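Local coordinates for MYB21 (Trichomonas vaginalis, PDB 3OSG), which binds promoter DNA through its R2R3 Myb domain and probably acts as a sequence-specific transcription factor for RNA polymerase II, at residues Arg82-Ile87 with His98-Trp103. Numbering follows the deposited sequence.
Sequences RQWAII and HIKNRW. With nucleotides of chain C; nucleotides of chain B.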
# COMPACT_ATOMS: atom_id res chain seq x y z
N ARG A 82 0.15 14.31 -11.68
CA ARG A 82 -0.05 12.92 -11.26
C ARG A 82 1.23 12.16 -10.93
O ARG A 82 1.37 11.00 -11.31
CB ARG A 82 -0.83 12.16 -12.32
CG ARG A 82 -2.19 12.79 -12.63
CD ARG A 82 -2.83 12.12 -13.83
NE ARG A 82 -3.20 10.74 -13.54
CZ ARG A 82 -4.37 10.37 -13.02
NH1 ARG A 82 -5.29 11.29 -12.73
NH2 ARG A 82 -4.63 9.09 -12.79
N GLN A 83 2.16 12.81 -10.23
CA GLN A 83 3.43 12.18 -9.86
C GLN A 83 3.33 11.69 -8.43
O GLN A 83 3.80 12.33 -7.50
CB GLN A 83 4.58 13.16 -10.00
CG GLN A 83 4.76 13.69 -11.41
CD GLN A 83 5.94 14.63 -11.50
OE1 GLN A 83 7.02 14.24 -11.95
NE2 GLN A 83 5.76 15.87 -11.06
N TRP A 84 2.69 10.54 -8.27
CA TRP A 84 2.22 10.13 -6.96
C TRP A 84 3.35 9.85 -6.00
O TRP A 84 3.23 10.17 -4.82
CB TRP A 84 1.30 8.92 -7.08
CG TRP A 84 0.19 9.08 -8.08
CD1 TRP A 84 -0.04 8.31 -9.19
CD2 TRP A 84 -0.83 10.09 -8.08
NE1 TRP A 84 -1.16 8.76 -9.86
CE2 TRP A 84 -1.66 9.85 -9.20
CE3 TRP A 84 -1.14 11.15 -7.22
CZ2 TRP A 84 -2.76 10.65 -9.49
CZ3 TRP A 84 -2.24 11.95 -7.52
CH2 TRP A 84 -3.03 11.69 -8.64
N ALA A 85 4.44 9.25 -6.49
CA ALA A 85 5.60 8.91 -5.67
C ALA A 85 6.29 10.16 -5.11
O ALA A 85 6.73 10.19 -3.97
CB ALA A 85 6.59 8.08 -6.48
N ILE A 86 6.39 11.20 -5.93
CA ILE A 86 6.89 12.49 -5.46
C ILE A 86 5.98 13.05 -4.39
O ILE A 86 6.42 13.41 -3.31
CB ILE A 86 6.99 13.49 -6.60
CG1 ILE A 86 8.19 13.15 -7.48
CG2 ILE A 86 7.10 14.91 -6.06
CD1 ILE A 86 8.51 14.19 -8.55
N ILE A 87 4.68 13.09 -4.70
CA ILE A 87 3.71 13.66 -3.79
C ILE A 87 3.70 12.95 -2.45
O ILE A 87 3.52 13.58 -1.41
CB ILE A 87 2.31 13.65 -4.41
CG1 ILE A 87 2.26 14.62 -5.58
CG2 ILE A 87 1.28 14.04 -3.39
CD1 ILE A 87 1.01 14.55 -6.38
N HIS A 98 -1.40 4.72 -1.68
CA HIS A 98 -2.43 5.39 -0.90
C HIS A 98 -2.80 6.74 -1.50
O HIS A 98 -3.99 7.09 -1.58
CB HIS A 98 -2.02 5.55 0.57
CG HIS A 98 -1.46 4.31 1.19
ND1 HIS A 98 -2.11 3.09 1.16
CD2 HIS A 98 -0.30 4.09 1.86
CE1 HIS A 98 -1.38 2.18 1.78
NE2 HIS A 98 -0.27 2.76 2.21
N ILE A 99 -1.80 7.50 -1.93
CA ILE A 99 -2.06 8.81 -2.51
C ILE A 99 -2.94 8.72 -3.76
O ILE A 99 -3.90 9.49 -3.90
CB ILE A 99 -0.74 9.59 -2.84
CG1 ILE A 99 -0.33 10.48 -1.67
CG2 ILE A 99 -0.93 10.47 -4.06
CD1 ILE A 99 0.11 9.77 -0.42
N LYS A 100 -2.63 7.80 -4.67
CA LYS A 100 -3.43 7.71 -5.89
C LYS A 100 -4.86 7.14 -5.65
O LYS A 100 -5.80 7.57 -6.31
CB LYS A 100 -2.69 7.04 -7.06
CG LYS A 100 -2.42 5.55 -6.99
CD LYS A 100 -1.62 5.10 -8.21
CE LYS A 100 -1.25 3.62 -8.13
NZ LYS A 100 -2.48 2.76 -8.23
N ASN A 101 -5.03 6.24 -4.68
CA ASN A 101 -6.38 5.84 -4.28
C ASN A 101 -7.18 7.03 -3.72
O ASN A 101 -8.37 7.21 -4.01
CB ASN A 101 -6.35 4.70 -3.25
CG ASN A 101 -6.10 3.33 -3.88
OD1 ASN A 101 -6.43 3.10 -5.05
ND2 ASN A 101 -5.53 2.43 -3.11
N ARG A 102 -6.52 7.83 -2.89
CA ARG A 102 -7.18 8.94 -2.23
C ARG A 102 -7.58 10.03 -3.21
O ARG A 102 -8.56 10.74 -2.97
CB ARG A 102 -6.30 9.53 -1.14
CG ARG A 102 -7.02 10.51 -0.25
CD ARG A 102 -8.10 9.82 0.55
NE ARG A 102 -8.83 10.80 1.34
CZ ARG A 102 -9.92 10.54 2.05
NH1 ARG A 102 -10.43 9.32 2.08
NH2 ARG A 102 -10.50 11.51 2.73
N TRP A 103 -6.85 10.17 -4.31
CA TRP A 103 -7.20 11.17 -5.31
C TRP A 103 -8.55 10.84 -5.94
O TRP A 103 -9.34 11.73 -6.24
CB TRP A 103 -6.14 11.32 -6.39
CG TRP A 103 -6.63 12.21 -7.49
CD1 TRP A 103 -6.82 11.86 -8.81
CD2 TRP A 103 -7.03 13.58 -7.37
NE1 TRP A 103 -7.30 12.95 -9.51
CE2 TRP A 103 -7.44 14.01 -8.65
CE3 TRP A 103 -7.09 14.48 -6.31
CZ2 TRP A 103 -7.90 15.31 -8.89
CZ3 TRP A 103 -7.54 15.78 -6.55
CH2 TRP A 103 -7.93 16.18 -7.83
P DG C 6 -1.51 7.26 -13.51
OP1 DG C 6 -1.59 8.47 -14.36
OP2 DG C 6 -2.02 7.33 -12.13
O5' DG C 6 -2.20 6.09 -14.31
C5' DG C 6 -1.76 5.84 -15.64
C4' DG C 6 -2.32 4.53 -16.17
O4' DG C 6 -1.95 3.39 -15.35
C3' DG C 6 -3.84 4.51 -16.28
O3' DG C 6 -4.11 3.85 -17.52
C2' DG C 6 -4.25 3.72 -15.03
C1' DG C 6 -3.10 2.72 -14.87
N9 DG C 6 -2.77 2.37 -13.48
C8 DG C 6 -2.49 3.27 -12.50
N7 DG C 6 -2.18 2.72 -11.36
C5 DG C 6 -2.25 1.36 -11.60
C6 DG C 6 -2.03 0.27 -10.71
O6 DG C 6 -1.68 0.34 -9.51
N1 DG C 6 -2.21 -0.96 -11.35
C2 DG C 6 -2.57 -1.08 -12.69
N2 DG C 6 -2.70 -2.31 -13.19
N3 DG C 6 -2.78 -0.06 -13.51
C4 DG C 6 -2.60 1.13 -12.91
P DC C 5 4.47 7.70 -10.27
OP1 DC C 5 4.77 9.04 -10.81
OP2 DC C 5 4.19 7.52 -8.84
O5' DC C 5 3.31 6.99 -11.10
C5' DC C 5 3.40 6.96 -12.50
C4' DC C 5 2.24 6.14 -13.01
O4' DC C 5 2.46 4.76 -12.64
C3' DC C 5 0.87 6.54 -12.45
O3' DC C 5 0.01 6.73 -13.56
C2' DC C 5 0.46 5.32 -11.62
C1' DC C 5 1.19 4.21 -12.36
N1 DC C 5 1.39 2.97 -11.56
C2 DC C 5 1.17 1.73 -12.14
O2 DC C 5 0.81 1.72 -13.32
N3 DC C 5 1.36 0.61 -11.40
C4 DC C 5 1.74 0.71 -10.12
N4 DC C 5 1.91 -0.40 -9.41
C5 DC C 5 1.98 1.97 -9.51
C6 DC C 5 1.78 3.06 -10.26
P DA B 5 -6.60 -0.18 1.08
OP1 DA B 5 -6.97 -0.11 2.49
OP2 DA B 5 -5.58 0.73 0.51
O5' DA B 5 -6.15 -1.68 0.78
C5' DA B 5 -7.04 -2.72 1.12
C4' DA B 5 -6.78 -3.93 0.26
O4' DA B 5 -7.22 -3.64 -1.10
C3' DA B 5 -5.31 -4.34 0.13
O3' DA B 5 -5.26 -5.74 -0.02
C2' DA B 5 -4.86 -3.64 -1.14
C1' DA B 5 -6.13 -3.69 -1.99
N9 DA B 5 -6.28 -2.53 -2.87
C8 DA B 5 -5.98 -1.23 -2.57
N7 DA B 5 -6.22 -0.38 -3.55
C5 DA B 5 -6.74 -1.17 -4.55
C6 DA B 5 -7.22 -0.86 -5.83
N6 DA B 5 -7.23 0.39 -6.32
N1 DA B 5 -7.68 -1.86 -6.59
C2 DA B 5 -7.68 -3.10 -6.09
N3 DA B 5 -7.25 -3.51 -4.88
C4 DA B 5 -6.79 -2.50 -4.15
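In the helix-turn-helix of the C-terminal Myb-like DNA-binding domain of this R2R3 fragment, Trp84 of helix 84-88 lies against Lys100, Ile99 and Trp103 of recognition helix 96-109. Lys100 CB sits 3.5 Å from the centroid of the Trp84 five-membered ring, almost on the ring normal, a CH-pi contact; the opposite face carries the backbone O of Arg82. Ile99 CG2 comes obliquely to within 3.2 Å of Trp84 CE3 and also meets Ile87 CG2, while the two indoles approach obliquely, planes 34° apart, with Trp84 CH2 against Trp103 CD1. Ile77 of helix 67-80 backs both tryptophans. The indole edge faces DNA: Trp84 NE1 gives a nearly straight 2.8 Å hydrogen bond to OP2 of DG6 of chain C. Arg82, its guanidinium face over Trp84 CZ2, grips the same phosphate edge-on, with hydrogen bonds from NE to OP1 (2.9 Å) and, longer and more bent, from NH2 to OP2. Lys100 runs extended past the indole, then bends at chi4 (67°), so that NZ reaches O6 (2.9 Å) and N7 of DG6 of chain C. Asn101 pairs OD1 and ND2 with N6 and N7 of DA5 of chain B. Such base reading by the last helix typifies Myb helix-turn-helix domains.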